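Local coordinates for microtubule-associated serine/threonine-protein kinase 4 (Homo sapiens, PDB 2W7R) that is named as a serine/threonine protein kinase associated with microtubules and carries a PDZ domain, which probably binds short peptide tails of partner proteins, at residues A[3-10]-A[81-89]. Residues are numbered along the deposited sequence; the frame is centred on the assembly and turned at random.
Sequences QPIVIHSS and GNKVSITTT
Q3 sets CG beside its own backbone N (chi1 -71°) and bends again at chi2 (-54°), which brings its amide across T88 at about a right angle, while T88 holds OG1 between its own backbone N and carbonyl carbon (chi1 67°), facing that amide. Q3 OE1 then accepts the T88 N-H at 2.8 Å in a nearly straight bond, although the donor stands well above the carbonyl plane. A weak, bent bond from Q3 NE2 to T88 OG1 (2.7 Å) adds a second hold. The side-chain carbonyl thus takes the T88 N-H much as a strand carbonyl would, just before the cis peptide bond leading into P4, which probably interrupts the regular strand course. P4 CB comes unusually close to S85 OG (3.0 Å).

From there strands 5-8 and 83-89 pair antiparallel. I5 with I86 and I7 with V84 are hydrogen-bonded pairs; the I7 N-H points almost straight at V84 O (2.9 Å), and beyond the strand S9 N still donates to N82 O.

The two faces differ in chemistry. I7 CD1 meets I86 CD1 at 4.0 Å, and I7 CB lies as far from V84 CG1; branched aliphatics suit this side, where helix 45-49 and F16 cover I7. On the other, more exposed face, K83 runs its methylenes beside the H8 ring, CD 3.5 Å from CE1, and past V6 CG1, covering carbon with carbon.

Strand 5-8 is, within this chain, an edge strand of the sheet that holds 83-89 and 56-60. Backbone bonds fix its register, apolar contacts of I7 with V84 and I86 pack the face turned to helix 45-49, and the Q3 amide extends the polar pairing beyond its first residue.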
# COMPACT_ATOMS: atom_id res chain seq x y z
N GLN A 3 -10.30 10.04 -12.05
CA GLN A 3 -9.03 10.76 -12.03
C GLN A 3 -9.13 12.08 -12.78
O GLN A 3 -9.56 12.11 -13.94
CB GLN A 3 -7.92 9.90 -12.63
CG GLN A 3 -7.53 8.73 -11.75
CD GLN A 3 -7.16 9.18 -10.35
OE1 GLN A 3 -6.51 10.20 -10.16
NE2 GLN A 3 -7.58 8.40 -9.36
N PRO A 4 -8.72 13.18 -12.13
CA PRO A 4 -8.22 13.22 -10.76
C PRO A 4 -9.35 13.22 -9.74
O PRO A 4 -10.50 13.43 -10.11
CB PRO A 4 -7.49 14.57 -10.69
CG PRO A 4 -7.52 15.14 -12.10
CD PRO A 4 -8.69 14.51 -12.76
N ILE A 5 -9.02 12.98 -8.47
CA ILE A 5 -9.99 13.09 -7.40
C ILE A 5 -10.11 14.55 -7.01
O ILE A 5 -9.13 15.18 -6.63
CB ILE A 5 -9.55 12.30 -6.15
CG1 ILE A 5 -9.20 10.86 -6.51
CG2 ILE A 5 -10.64 12.35 -5.08
CD1 ILE A 5 -10.39 10.00 -6.83
N VAL A 6 -11.32 15.10 -7.10
CA VAL A 6 -11.52 16.49 -6.73
C VAL A 6 -12.14 16.57 -5.34
O VAL A 6 -13.20 16.00 -5.09
CB VAL A 6 -12.40 17.23 -7.75
CG1 VAL A 6 -12.59 18.68 -7.33
CG2 VAL A 6 -11.77 17.14 -9.13
N ILE A 7 -11.47 17.27 -4.44
CA ILE A 7 -11.96 17.38 -3.07
C ILE A 7 -12.36 18.82 -2.78
O ILE A 7 -11.54 19.73 -2.89
CB ILE A 7 -10.90 16.90 -2.05
CG1 ILE A 7 -10.41 15.50 -2.40
CG2 ILE A 7 -11.48 16.94 -0.64
CD1 ILE A 7 -9.25 15.02 -1.53
N HIS A 8 -13.62 19.01 -2.41
CA HIS A 8 -14.12 20.33 -2.04
C HIS A 8 -14.17 20.43 -0.52
O HIS A 8 -14.84 19.64 0.14
CB HIS A 8 -15.52 20.57 -2.60
CG HIS A 8 -15.62 20.44 -4.08
ND1 HIS A 8 -15.54 21.52 -4.93
CD2 HIS A 8 -15.81 19.36 -4.87
CE1 HIS A 8 -15.67 21.11 -6.18
NE2 HIS A 8 -15.84 19.80 -6.17
N SER A 9 -13.46 21.42 0.02
CA SER A 9 -13.46 21.67 1.46
C SER A 9 -14.20 22.97 1.77
O SER A 9 -14.16 23.91 0.97
CB SER A 9 -12.02 21.76 1.97
OG SER A 9 -11.98 22.33 3.27
N SER A 10 -14.85 23.02 2.92
CA SER A 10 -15.58 24.21 3.35
C SER A 10 -14.71 25.12 4.20
O SER A 10 -13.49 25.20 4.00
CB SER A 10 -16.85 23.82 4.12
OG SER A 10 -16.54 23.05 5.27
N GLY A 81 -5.74 25.53 -0.44
CA GLY A 81 -6.86 26.31 0.07
C GLY A 81 -8.16 25.56 0.24
O GLY A 81 -8.33 24.80 1.20
N ASN A 82 -9.10 25.77 -0.68
CA ASN A 82 -10.46 25.24 -0.55
C ASN A 82 -10.79 24.03 -1.42
O ASN A 82 -11.41 23.07 -0.96
CB ASN A 82 -11.50 26.34 -0.77
CG ASN A 82 -11.79 27.14 0.49
OD1 ASN A 82 -11.31 26.80 1.57
ND2 ASN A 82 -12.59 28.19 0.35
N LYS A 83 -10.39 24.08 -2.69
CA LYS A 83 -10.57 22.94 -3.58
C LYS A 83 -9.20 22.42 -4.00
O LYS A 83 -8.30 23.21 -4.28
CB LYS A 83 -11.38 23.35 -4.81
CG LYS A 83 -11.72 22.19 -5.73
CD LYS A 83 -12.59 22.63 -6.90
CE LYS A 83 -11.85 23.60 -7.81
NZ LYS A 83 -12.69 24.02 -8.96
N VAL A 84 -9.04 21.10 -4.03
CA VAL A 84 -7.79 20.49 -4.48
C VAL A 84 -8.05 19.28 -5.37
O VAL A 84 -9.03 18.56 -5.19
CB VAL A 84 -6.90 20.07 -3.29
CG1 VAL A 84 -7.48 18.83 -2.59
CG2 VAL A 84 -5.47 19.79 -3.76
N SER A 85 -7.17 19.06 -6.34
CA SER A 85 -7.29 17.92 -7.22
C SER A 85 -6.13 16.98 -6.93
O SER A 85 -4.99 17.41 -6.89
CB SER A 85 -7.23 18.40 -8.67
OG SER A 85 -7.47 17.34 -9.58
N ILE A 86 -6.42 15.70 -6.70
CA ILE A 86 -5.36 14.74 -6.42
C ILE A 86 -5.40 13.60 -7.44
O ILE A 86 -6.41 12.91 -7.57
CB ILE A 86 -5.46 14.17 -4.99
CG1 ILE A 86 -5.40 15.31 -3.97
CG2 ILE A 86 -4.35 13.16 -4.71
CD1 ILE A 86 -5.35 14.84 -2.55
N THR A 87 -4.31 13.43 -8.18
CA THR A 87 -4.21 12.33 -9.12
C THR A 87 -3.57 11.15 -8.42
O THR A 87 -2.52 11.29 -7.79
CB THR A 87 -3.37 12.72 -10.35
OG1 THR A 87 -3.87 13.94 -10.91
CG2 THR A 87 -3.42 11.62 -11.40
N THR A 88 -4.21 10.00 -8.51
CA THR A 88 -3.73 8.80 -7.83
C THR A 88 -3.60 7.64 -8.79
O THR A 88 -4.18 7.64 -9.89
CB THR A 88 -4.68 8.38 -6.69
OG1 THR A 88 -5.94 7.96 -7.24
CG2 THR A 88 -4.92 9.54 -5.73
N THR A 89 -2.84 6.64 -8.38
CA THR A 89 -2.65 5.43 -9.16
C THR A 89 -2.65 4.21 -8.22
O THR A 89 -2.31 4.34 -7.05
CB THR A 89 -1.33 5.49 -9.94
OG1 THR A 89 -1.29 4.46 -10.93
CG2 THR A 89 -0.13 5.35 -9.00